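Local atomic coordinates of cellulose 1,4-beta-cellobiosidase (Thermobifida fusca, PDB entry 4JJJ), a protein that probably releases cellobiose units from cellulose chains, this piece being the glycoside hydrolase family 48 catalytic domain of a larger modular, polysaccharide-binding cellulase. Residues 80-91 with 142-150; 503-514 with 625-636. The protein carries 1 engineered substitution. All blocks are in the same frame, centred on the assembly; numbering follows the deposited sequence. Where two conformers were deposited one is given.

Both interactions are largely buried, but they belong to different parts of one catalytic domain and do not touch: their centres lie 31 Å apart and their nearest atoms about 14 Å. In interaction 1 a helix end and its following loop meet an irregular segment leading into a strand, held by backbone and amide hydrogen bonds, two carboxylate-hydroxyl bonds and a methionine-isoleucine patch, next to bound sugar. Interaction 2 joins two regular helices through small residues, a lysine salt bridge and knobs-into-holes packing. Helix 50-67 touches both. Each contact includes a zinc ligand, E81 in interaction 1 and H633 in interaction 2.

Interaction 1 (80-91 with 142-150); sequences METFIIPGTKDQ and EIYGMHWLL. With ZN (zinc ion), chain B; BGC (beta-D-glucopyranose), chain D.
The Y144 ring carries the I85 CD1 methyl over one face, a CH-pi contact 3.9 Å from its centroid and offset toward the rim. At its edge, in the ring plane, lies E81 OE2; Y144 OH donates to the anti lone pair of this oxygen over 2.5 Å, and the carboxylate stands nearly perpendicular to the ring. The other oxygen, E81 OE1, binds a zinc ion also held by K255 NZ, and W77 bonds to Y144 OH. W148 has L149 CB over one face and the glucose ring on the opposite one, with C5 offset toward the rim.

The flat amide of Q91 is gripped at both ends by the backbone of I143: NE2 donates to I143 O (3.0 Å) in its carbonyl plane, and I143 N donates almost straight (176°) to OE1. NE2 also donates a hydrogen bond to P86 O, 2.8 Å away, so these bonds fix which way round the amide sits. Farther out, T88 OG1 makes a very short bond to E142 OE2, while a water joins E142 OE1 to P86 O.

H147 N donates to I84 O over 2.9 Å. In the conformer given, M80 and M146 cross at about a right angle: chi1 -167° puts M80 CG anti to the backbone N and against M146 SD, and the chain then bends at chi3. I84 CG2 also touches M146 SD, and I84 CG1 packs on L150 CD1.

Beyond the segments, H147 NE2 bonds to I172 O. The arrangement joins the end of helix 71-83 to the approach to strand 149-151, in the wall of the family 48 substrate tunnel, with W148 forming a tryptophan sugar-stacking platform.

Interaction 2 (503-514 with 625-636); sequences AALAKTLMYYAK and EIATAFAAHDEL. With ZN (zinc ion), chain S.
K507 and M510 of helix 503-514 each enter a hole on helix 625-636, the knobs-into-holes packing of two nearly parallel helices (24°, axes 8.7 Å apart) within the (alpha/alpha)6 barrel of this family. Small residues allow the close approach: A503 CB rests on the backbone of E625 and I626 and lies 4.0 Å from A629 CB.

The polar centre is K507. Its chain passes over A629 and bends at chi3 (-75°), bringing NZ to E625 OE1 in a salt bridge of 2.8 Å and to T628 OG1. E625 presents the anti lone pair of OE1, while its OE2 bonds to Y55 and W420; E423 forms a second salt bridge with K507. A methionine in place of K507 would probably leave the carboxylates of E625 and E423 without their shared positive charge and T628 OG1 without its donor.

Apolar contacts centre on M510 and L636. M510 CE reaches A632 CB, and M510 SD lies 3.8 Å from H633 CB, oblique to the imidazole. L636 CD1 sits over one face of the Y511 ring, offset toward the rim, in a CH-pi contact 4.1 Å from the centroid, and also meets M510 CB. Y511 OH and E635 OE2 are bridged by a water; the E635 carboxylate also hydrogen-bonds with Y62 OH and accepts from W239 NE1.

At the metal site, H633 NE2 coordinates a zinc ion shared with E526, and its ND1 donates to D634 OD1 in the ring plane, probably helping to set the imidazole's rotation. The exposed K514 reaches over with NZ to L636 O, 2.8 Å away, meeting the carbonyl almost head-on at 175°.

Interaction 1 (80-91 with 142-150)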
loop_
_atom_site.group_PDB
_atom_site.type_symbol
_atom_site.label_atom_id
_atom_site.label_comp_id
_atom_site.label_asym_id
_atom_site.label_seq_id
_atom_site.Cartn_x
_atom_site.Cartn_y
_atom_site.Cartn_z
ATOM N N MET A 80 12.486 8.123 7.738
ATOM C CA MET A 80 12.017 7.842 6.352
ATOM C C MET A 80 13.092 8.204 5.303
ATOM O O MET A 80 13.461 7.418 4.402
ATOM C CB MET A 80 10.667 8.560 6.098
ATOM C CG MET A 80 9.851 8.145 4.834
ATOM S SD MET A 80 8.326 9.142 4.717
ATOM C CE MET A 80 8.215 9.299 6.499
ATOM N N GLU A 81 13.609 9.445 5.358
ATOM C CA GLU A 81 14.642 9.898 4.396
ATOM C C GLU A 81 15.903 9.101 4.490
ATOM O O GLU A 81 16.586 8.880 3.472
ATOM C CB GLU A 81 14.905 11.412 4.578
ATOM C CG GLU A 81 13.838 12.288 4.076
ATOM C CD GLU A 81 14.177 13.758 4.142
ATOM O OE1 GLU A 81 15.013 14.045 5.046
ATOM O OE2 GLU A 81 13.639 14.543 3.354
ATOM N N THR A 82 16.256 8.631 5.654
ATOM C CA THR A 82 17.464 7.892 5.854
ATOM C C THR A 82 17.423 6.458 5.401
ATOM O O THR A 82 18.392 5.929 4.859
ATOM C CB THR A 82 17.938 7.977 7.343
ATOM O OG1 THR A 82 18.050 9.346 7.724
ATOM C CG2 THR A 82 19.194 7.293 7.610
ATOM N N PHE A 83 16.243 5.839 5.588
ATOM C CA PHE A 83 16.169 4.388 5.516
ATOM C C PHE A 83 15.291 3.822 4.400
ATOM O O PHE A 83 15.408 2.673 4.102
ATOM C CB PHE A 83 15.816 3.734 6.846
ATOM C CG PHE A 83 16.824 3.999 7.906
ATOM C CD1 PHE A 83 18.125 3.533 7.740
ATOM C CD2 PHE A 83 16.477 4.733 9.032
ATOM C CE1 PHE A 83 19.094 3.777 8.740
ATOM C CE2 PHE A 83 17.395 4.949 10.057
ATOM C CZ PHE A 83 18.674 4.500 9.873
ATOM N N ILE A 84 14.339 4.578 3.889
ATOM C CA ILE A 84 13.391 4.006 2.934
ATOM C C ILE A 84 13.158 4.824 1.649
ATOM O O ILE A 84 12.596 4.272 0.739
ATOM C CB ILE A 84 12.065 3.628 3.601
ATOM C CG1 ILE A 84 11.376 2.460 2.864
ATOM C CG2 ILE A 84 11.157 4.822 3.792
ATOM C CD1 ILE A 84 10.190 1.863 3.626
ATOM N N ILE A 85 13.588 6.082 1.604
ATOM C CA ILE A 85 13.624 6.827 0.348
ATOM C C ILE A 85 15.045 6.575 -0.162
ATOM O O ILE A 85 15.969 7.047 0.438
ATOM C CB ILE A 85 13.363 8.316 0.536
ATOM C CG1 ILE A 85 11.931 8.494 1.099
ATOM C CG2 ILE A 85 13.542 9.000 -0.808
ATOM C CD1 ILE A 85 11.481 9.915 1.273
ATOM N N PRO A 86 15.226 5.815 -1.238
ATOM C CA PRO A 86 16.561 5.473 -1.658
ATOM C C PRO A 86 17.455 6.680 -1.788
ATOM O O PRO A 86 17.065 7.679 -2.450
ATOM C CB PRO A 86 16.293 4.754 -3.016
ATOM C CG PRO A 86 14.900 4.114 -2.831
ATOM C CD PRO A 86 14.178 5.226 -2.103
ATOM N N GLY A 87 18.676 6.557 -1.208
ATOM C CA GLY A 87 19.605 7.661 -1.374
ATOM C C GLY A 87 20.412 7.521 -2.634
ATOM O O GLY A 87 20.233 6.603 -3.356
ATOM N N THR A 88 21.388 8.403 -2.841
ATOM C CA THR A 88 22.180 8.336 -4.072
ATOM C C THR A 88 22.889 6.966 -4.223
ATOM O O THR A 88 22.826 6.331 -5.302
ATOM C CB THR A 88 23.216 9.479 -4.089
ATOM O OG1 THR A 88 22.526 10.746 -3.967
ATOM C CG2 THR A 88 24.094 9.374 -5.361
ATOM N N LYS A 89 23.467 6.480 -3.134
ATOM C CA LYS A 89 24.092 5.153 -3.125
ATOM C C LYS A 89 23.157 4.078 -3.603
ATOM O O LYS A 89 23.569 3.143 -4.330
ATOM C CB LYS A 89 24.642 4.804 -1.729
ATOM C CG LYS A 89 23.582 4.655 -0.610
ATOM C CD LYS A 89 24.325 4.649 0.729
ATOM C CE LYS A 89 23.576 3.959 1.829
ATOM N NZ LYS A 89 22.622 4.853 2.503
ATOM N N ASP A 90 21.892 4.198 -3.188
ATOM C CA ASP A 90 20.892 3.191 -3.481
ATOM C C ASP A 90 20.294 3.294 -4.901
ATOM O O ASP A 90 19.961 2.290 -5.490
ATOM C CB ASP A 90 19.733 3.296 -2.476
ATOM C CG ASP A 90 20.199 3.257 -0.998
ATOM O OD1 ASP A 90 20.717 2.158 -0.635
ATOM O OD2 ASP A 90 19.943 4.235 -0.263
ATOM N N GLN A 91 20.178 4.506 -5.438
ATOM C CA GLN A 91 19.686 4.738 -6.806
ATOM C C GLN A 91 20.671 5.626 -7.574
ATOM O O GLN A 91 20.452 6.790 -7.869
ATOM C CB GLN A 91 18.264 5.351 -6.806
ATOM C CG GLN A 91 18.155 6.627 -5.976
ATOM C CD GLN A 91 16.829 7.336 -6.187
ATOM O OE1 GLN A 91 16.396 7.506 -7.320
ATOM N NE2 GLN A 91 16.199 7.806 -5.109
ATOM N N GLU A 142 17.151 12.023 -9.167
ATOM C CA GLU A 142 16.750 11.007 -8.284
ATOM C C GLU A 142 15.204 11.111 -8.043
ATOM O O GLU A 142 14.634 12.190 -8.142
ATOM C CB GLU A 142 17.478 11.161 -6.935
ATOM C CG GLU A 142 18.971 10.823 -7.100
ATOM C CD GLU A 142 19.806 10.985 -5.862
ATOM O OE1 GLU A 142 19.250 11.117 -4.755
ATOM O OE2 GLU A 142 21.080 11.060 -5.941
ATOM N N ILE A 143 14.599 10.009 -7.591
ATOM C CA ILE A 143 13.128 9.932 -7.258
ATOM C C ILE A 143 13.055 10.158 -5.778
ATOM O O ILE A 143 13.756 9.500 -5.027
ATOM C CB ILE A 143 12.570 8.571 -7.600
ATOM C CG1 ILE A 143 12.654 8.350 -9.043
ATOM C CG2 ILE A 143 11.137 8.327 -7.071
ATOM C CD1 ILE A 143 11.794 9.171 -9.926
ATOM N N TYR A 144 12.167 11.046 -5.320
ATOM C CA TYR A 144 11.868 11.228 -3.940
ATOM C C TYR A 144 10.484 10.567 -3.624
ATOM O O TYR A 144 9.475 11.207 -3.699
ATOM C CB TYR A 144 11.833 12.703 -3.583
ATOM C CG TYR A 144 11.713 12.992 -2.110
ATOM C CD1 TYR A 144 10.528 13.286 -1.506
ATOM C CD2 TYR A 144 12.842 12.995 -1.320
ATOM C CE1 TYR A 144 10.477 13.596 -0.186
ATOM C CE2 TYR A 144 12.831 13.280 0.005
ATOM C CZ TYR A 144 11.620 13.595 0.590
ATOM O OH TYR A 144 11.603 13.968 1.951
ATOM N N GLY A 145 10.577 9.293 -3.332
ATOM C CA GLY A 145 9.420 8.417 -3.056
ATOM C C GLY A 145 9.888 7.283 -2.237
ATOM O O GLY A 145 11.041 6.903 -2.359
ATOM N N MET A 146 9.037 6.774 -1.327
ATOM C CA MET A 146 9.457 5.586 -0.545
ATOM C C MET A 146 9.500 4.331 -1.382
ATOM O O MET A 146 8.553 4.038 -2.130
ATOM C CB MET A 146 8.574 5.397 0.671
ATOM C CG MET A 146 8.563 6.550 1.645
ATOM S SD MET A 146 7.742 6.125 3.214
ATOM C CE MET A 146 6.142 6.759 2.896
ATOM N N HIS A 147 10.507 3.475 -1.179
ATOM C CA HIS A 147 10.421 2.087 -1.601
ATOM C C HIS A 147 9.498 1.332 -0.639
ATOM O O HIS A 147 9.311 1.723 0.505
ATOM C CB HIS A 147 11.796 1.460 -1.641
ATOM C CG HIS A 147 11.794 -0.003 -1.951
ATOM N ND1 HIS A 147 11.393 -0.520 -3.150
ATOM C CD2 HIS A 147 12.084 -1.078 -1.169
ATOM C CE1 HIS A 147 11.445 -1.825 -3.132
ATOM N NE2 HIS A 147 11.882 -2.203 -1.950
ATOM N N TRP A 148 8.871 0.243 -1.101
ATOM C CA TRP A 148 7.758 -0.282 -0.312
ATOM C C TRP A 148 8.127 -1.188 0.858
ATOM O O TRP A 148 7.290 -1.333 1.761
ATOM C CB TRP A 148 6.719 -0.979 -1.224
ATOM C CG TRP A 148 6.895 -2.461 -1.424
ATOM C CD1 TRP A 148 7.719 -3.130 -2.322
ATOM C CD2 TRP A 148 6.195 -3.507 -0.707
ATOM N NE1 TRP A 148 7.540 -4.460 -2.171
ATOM C CE2 TRP A 148 6.647 -4.743 -1.195
ATOM C CE3 TRP A 148 5.245 -3.507 0.328
ATOM C CZ2 TRP A 148 6.118 -5.950 -0.742
ATOM C CZ3 TRP A 148 4.716 -4.728 0.781
ATOM C CH2 TRP A 148 5.159 -5.937 0.236
ATOM N N LEU A 149 9.260 -1.837 0.778
ATOM C CA LEU A 149 9.561 -3.001 1.680
ATOM C C LEU A 149 11.035 -3.007 2.051
ATOM O O LEU A 149 11.975 -2.907 1.191
ATOM C CB LEU A 149 9.344 -4.336 0.968
ATOM C CG LEU A 149 9.311 -5.597 1.800
ATOM C CD1 LEU A 149 8.215 -5.648 2.822
ATOM C CD2 LEU A 149 9.355 -6.756 0.851
ATOM N N LEU A 150 11.268 -3.054 3.377
ATOM C CA LEU A 150 12.606 -3.248 3.987
ATOM C C LEU A 150 12.631 -4.490 4.807
ATOM O O LEU A 150 11.595 -4.961 5.297
ATOM C CB LEU A 150 12.977 -2.104 4.897
ATOM C CG LEU A 150 13.032 -0.692 4.274
ATOM C CD1 LEU A 150 13.190 0.328 5.392
ATOM C CD2 LEU A 150 14.175 -0.550 3.282
HETATM ZN ZN ZN B . 15.250 15.806 6.257
HETATM C C2 BGC D . 1.498 -4.621 -2.747
HETATM C C3 BGC D . 2.514 -5.254 -3.699
HETATM C C4 BGC D . 3.294 -4.169 -4.366
HETATM C C5 BGC D . 3.960 -3.208 -3.419
HETATM C C6 BGC D . 4.728 -2.078 -4.094
HETATM C C1 BGC D . 2.220 -3.606 -1.908
HETATM O O1 BGC D . 1.274 -2.926 -1.068
HETATM O O2 BGC D . 0.803 -5.581 -1.923
HETATM O O3 BGC D . 1.746 -5.983 -4.690
HETATM O O4 BGC D . 4.402 -4.923 -4.973
HETATM O O5 BGC D . 2.919 -2.612 -2.626
HETATM O O6 BGC D . 3.820 -1.373 -4.989
HETATM O O HOH W 1 17.449 10.391 -2.918
HETATM O O HOH W 2 15.957 17.783 6.866
HETATM O O HOH W 3 15.360 14.808 7.967
#

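Interaction 2 (503-514 with 625-636)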
loop_
_atom_site.group_PDB
_atom_site.type_symbol
_atom_site.label_atom_id
_atom_site.label_comp_id
_atom_site.label_asym_id
_atom_site.label_seq_id
_atom_site.Cartn_x
_atom_site.Cartn_y
_atom_site.Cartn_z
ATOM N N ALA A 503 -10.675 0.567 14.011
ATOM C CA ALA A 503 -10.322 1.971 14.256
ATOM C C ALA A 503 -10.604 2.844 13.038
ATOM O O ALA A 503 -11.110 3.943 13.189
ATOM C CB ALA A 503 -8.899 2.006 14.709
ATOM N N ALA A 504 -10.313 2.334 11.829
ATOM C CA ALA A 504 -10.579 3.100 10.639
ATOM C C ALA A 504 -12.085 3.247 10.442
ATOM O O ALA A 504 -12.565 4.300 9.976
ATOM C CB ALA A 504 -9.925 2.404 9.433
ATOM N N LEU A 505 -12.873 2.229 10.755
ATOM C CA LEU A 505 -14.319 2.314 10.651
ATOM C C LEU A 505 -14.841 3.370 11.654
ATOM O O LEU A 505 -15.640 4.229 11.292
ATOM C CB LEU A 505 -14.938 0.941 10.891
ATOM C CG LEU A 505 -16.468 0.907 10.888
ATOM C CD1 LEU A 505 -17.007 1.465 9.582
ATOM C CD2 LEU A 505 -16.916 -0.517 11.184
ATOM N N ALA A 506 -14.357 3.335 12.874
ATOM C CA ALA A 506 -14.753 4.285 13.887
ATOM C C ALA A 506 -14.442 5.706 13.388
ATOM O O ALA A 506 -15.302 6.621 13.538
ATOM C CB ALA A 506 -14.058 4.062 15.161
ATOM N N LYS A 507 -13.244 5.944 12.810
ATOM C CA LYS A 507 -12.925 7.281 12.324
ATOM C C LYS A 507 -13.838 7.715 11.202
ATOM O O LYS A 507 -14.280 8.878 11.133
ATOM C CB LYS A 507 -11.488 7.363 11.964
ATOM C CG LYS A 507 -10.533 7.433 13.158
ATOM C CD LYS A 507 -9.121 7.620 12.751
ATOM C CE LYS A 507 -8.478 6.348 12.180
ATOM N NZ LYS A 507 -7.284 6.667 11.295
ATOM N N THR A 508 -14.035 6.817 10.249
ATOM C CA THR A 508 -14.873 7.148 9.132
ATOM C C THR A 508 -16.220 7.661 9.614
ATOM O O THR A 508 -16.721 8.697 9.136
ATOM C CB THR A 508 -15.130 5.865 8.234
ATOM O OG1 THR A 508 -13.885 5.464 7.711
ATOM C CG2 THR A 508 -15.962 6.154 7.040
ATOM N N LEU A 509 -16.776 6.947 10.548
ATOM C CA LEU A 509 -18.082 7.280 11.116
ATOM C C LEU A 509 -18.069 8.617 11.907
ATOM O O LEU A 509 -19.001 9.402 11.796
ATOM C CB LEU A 509 -18.590 6.121 12.010
ATOM C CG LEU A 509 -18.914 4.819 11.205
ATOM C CD1 LEU A 509 -19.238 3.674 12.120
ATOM C CD2 LEU A 509 -20.034 5.043 10.237
ATOM N N MET A 510 -17.012 8.856 12.634
ATOM C CA MET A 510 -16.868 10.101 13.411
ATOM C C MET A 510 -16.759 11.324 12.498
ATOM O O MET A 510 -17.473 12.308 12.760
ATOM C CB MET A 510 -15.658 10.011 14.326
ATOM C CG MET A 510 -15.970 9.182 15.596
ATOM S SD MET A 510 -14.663 9.318 16.826
ATOM C CE MET A 510 -13.205 8.697 15.983
ATOM N N TYR A 511 -15.891 11.289 11.491
ATOM C CA TYR A 511 -15.749 12.447 10.569
ATOM C C TYR A 511 -17.066 12.711 9.922
ATOM O O TYR A 511 -17.505 13.891 9.731
ATOM C CB TYR A 511 -14.605 12.208 9.567
ATOM C CG TYR A 511 -13.239 12.327 10.163
ATOM C CD1 TYR A 511 -12.470 11.209 10.373
ATOM C CD2 TYR A 511 -12.680 13.567 10.445
ATOM C CE1 TYR A 511 -11.191 11.360 10.897
ATOM C CE2 TYR A 511 -11.435 13.750 10.980
ATOM C CZ TYR A 511 -10.673 12.647 11.261
ATOM O OH TYR A 511 -9.395 12.698 11.733
ATOM N N TYR A 512 -17.729 11.637 9.446
ATOM C CA TYR A 512 -19.030 11.802 8.814
ATOM C C TYR A 512 -20.087 12.370 9.753
ATOM O O TYR A 512 -20.861 13.273 9.380
ATOM C CB TYR A 512 -19.508 10.457 8.314
ATOM C CG TYR A 512 -20.921 10.471 7.737
ATOM C CD1 TYR A 512 -21.213 11.071 6.489
ATOM C CD2 TYR A 512 -21.921 9.826 8.424
ATOM C CE1 TYR A 512 -22.537 11.048 5.949
ATOM C CE2 TYR A 512 -23.233 9.845 7.907
ATOM C CZ TYR A 512 -23.493 10.417 6.686
ATOM O OH TYR A 512 -24.737 10.322 6.182
ATOM N N ALA A 513 -20.089 11.862 10.964
ATOM C CA ALA A 513 -21.045 12.365 11.960
ATOM C C ALA A 513 -20.822 13.798 12.305
ATOM O O ALA A 513 -21.809 14.518 12.500
ATOM C CB ALA A 513 -20.957 11.518 13.220
ATOM N N LYS A 514 -19.571 14.182 12.436
ATOM C CA LYS A 514 -19.234 15.559 12.829
ATOM C C LYS A 514 -19.875 16.537 11.841
ATOM O O LYS A 514 -20.505 17.518 12.299
ATOM C CB LYS A 514 -17.764 15.759 12.947
ATOM C CG LYS A 514 -17.354 17.192 13.345
ATOM C CD LYS A 514 -17.832 17.521 14.714
ATOM C CE LYS A 514 -17.457 18.956 15.058
ATOM N NZ LYS A 514 -17.769 19.191 16.480
ATOM N N GLU A 625 -3.503 3.153 14.059
ATOM C CA GLU A 625 -4.870 3.428 13.626
ATOM C C GLU A 625 -5.728 3.659 14.844
ATOM O O GLU A 625 -6.473 4.625 14.982
ATOM C CB GLU A 625 -5.406 2.266 12.746
ATOM C CG GLU A 625 -6.591 2.672 11.950
ATOM C CD GLU A 625 -6.229 3.117 10.551
ATOM O OE1 GLU A 625 -6.359 4.288 10.237
ATOM O OE2 GLU A 625 -5.740 2.317 9.713
ATOM N N ILE A 626 -5.557 2.773 15.843
ATOM C CA ILE A 626 -6.275 2.903 17.102
ATOM C C ILE A 626 -5.958 4.257 17.822
ATOM O O ILE A 626 -6.872 4.941 18.300
ATOM C CB ILE A 626 -6.026 1.689 18.049
ATOM C CG1 ILE A 626 -6.523 0.391 17.417
ATOM C CG2 ILE A 626 -6.682 1.931 19.370
ATOM C CD1 ILE A 626 -5.910 -0.831 18.140
ATOM N N ALA A 627 -4.676 4.498 18.033
ATOM C CA ALA A 627 -4.260 5.765 18.647
ATOM C C ALA A 627 -4.926 6.930 17.942
ATOM O O ALA A 627 -5.392 7.827 18.584
ATOM C CB ALA A 627 -2.769 5.934 18.595
ATOM N N THR A 628 -4.886 6.953 16.615
ATOM C CA THR A 628 -5.462 8.087 15.831
ATOM C C THR A 628 -6.982 8.134 16.024
ATOM O O THR A 628 -7.528 9.251 15.992
ATOM C CB THR A 628 -5.080 8.062 14.373
ATOM O OG1 THR A 628 -5.772 6.993 13.635
ATOM C CG2 THR A 628 -3.587 8.032 14.235
ATOM N N ALA A 629 -7.666 7.035 16.244
ATOM C CA ALA A 629 -9.115 7.026 16.439
ATOM C C ALA A 629 -9.448 7.706 17.780
ATOM O O ALA A 629 -10.370 8.472 17.881
ATOM C CB ALA A 629 -9.690 5.587 16.361
ATOM N N PHE A 630 -8.677 7.370 18.791
ATOM C CA PHE A 630 -8.844 8.039 20.092
ATOM C C PHE A 630 -8.578 9.522 20.017
ATOM O O PHE A 630 -9.388 10.332 20.535
ATOM C CB PHE A 630 -7.947 7.419 21.154
ATOM C CG PHE A 630 -8.217 5.952 21.435
ATOM C CD1 PHE A 630 -9.500 5.344 21.284
ATOM C CD2 PHE A 630 -7.204 5.198 22.006
ATOM C CE1 PHE A 630 -9.698 3.989 21.622
ATOM C CE2 PHE A 630 -7.390 3.838 22.318
ATOM C CZ PHE A 630 -8.618 3.254 22.201
ATOM N N ALA A 631 -7.462 9.850 19.382
ATOM C CA ALA A 631 -7.148 11.287 19.181
ATOM C C ALA A 631 -8.193 12.015 18.361
ATOM O O ALA A 631 -8.514 13.166 18.658
ATOM C CB ALA A 631 -5.798 11.475 18.635
ATOM N N ALA A 632 -8.715 11.397 17.277
ATOM C CA ALA A 632 -9.733 12.009 16.450
ATOM C C ALA A 632 -10.966 12.291 17.265
ATOM O O ALA A 632 -11.689 13.272 17.017
ATOM C CB ALA A 632 -10.063 11.184 15.237
ATOM N N HIS A 633 -11.314 11.389 18.158
ATOM C CA HIS A 633 -12.529 11.583 18.950
ATOM C C HIS A 633 -12.448 12.946 19.661
ATOM O O HIS A 633 -13.386 13.708 19.625
ATOM C CB HIS A 633 -12.798 10.456 19.963
ATOM C CG HIS A 633 -13.978 10.762 20.872
ATOM N ND1 HIS A 633 -13.908 11.694 21.886
ATOM C CD2 HIS A 633 -15.235 10.287 20.883
ATOM C CE1 HIS A 633 -15.084 11.778 22.468
ATOM N NE2 HIS A 633 -15.893 10.935 21.876
ATOM N N ASP A 634 -11.341 13.234 20.330
ATOM C CA ASP A 634 -11.304 14.504 21.057
ATOM C C ASP A 634 -11.132 15.722 20.155
ATOM O O ASP A 634 -11.658 16.772 20.415
ATOM C CB ASP A 634 -10.313 14.461 22.184
ATOM C CG ASP A 634 -10.954 13.827 23.483
ATOM O OD1 ASP A 634 -12.053 13.145 23.404
ATOM O OD2 ASP A 634 -10.355 14.092 24.557
ATOM N N GLU A 635 -10.426 15.559 19.018
ATOM C CA GLU A 635 -10.321 16.576 17.980
ATOM C C GLU A 635 -11.700 17.000 17.511
ATOM O O GLU A 635 -11.977 18.244 17.345
ATOM C CB GLU A 635 -9.550 15.977 16.800
ATOM C CG GLU A 635 -9.459 16.891 15.565
ATOM C CD GLU A 635 -8.629 16.244 14.430
ATOM O OE1 GLU A 635 -8.316 15.017 14.549
ATOM O OE2 GLU A 635 -8.498 16.906 13.368
ATOM N N LEU A 636 -12.582 16.043 17.305
ATOM C CA LEU A 636 -13.897 16.272 16.695
ATOM C C LEU A 636 -14.956 16.614 17.731
ATOM O O LEU A 636 -15.834 17.417 17.415
ATOM C CB LEU A 636 -14.380 15.031 15.937
ATOM C CG LEU A 636 -13.478 14.702 14.751
ATOM C CD1 LEU A 636 -13.841 13.392 14.161
ATOM C CD2 LEU A 636 -13.677 15.723 13.661
HETATM ZN ZN ZN S . -17.702 10.521 22.640
HETATM O O HOH W 4 -8.256 15.027 11.578
HETATM O O HOH W 5 -17.487 9.695 24.506
#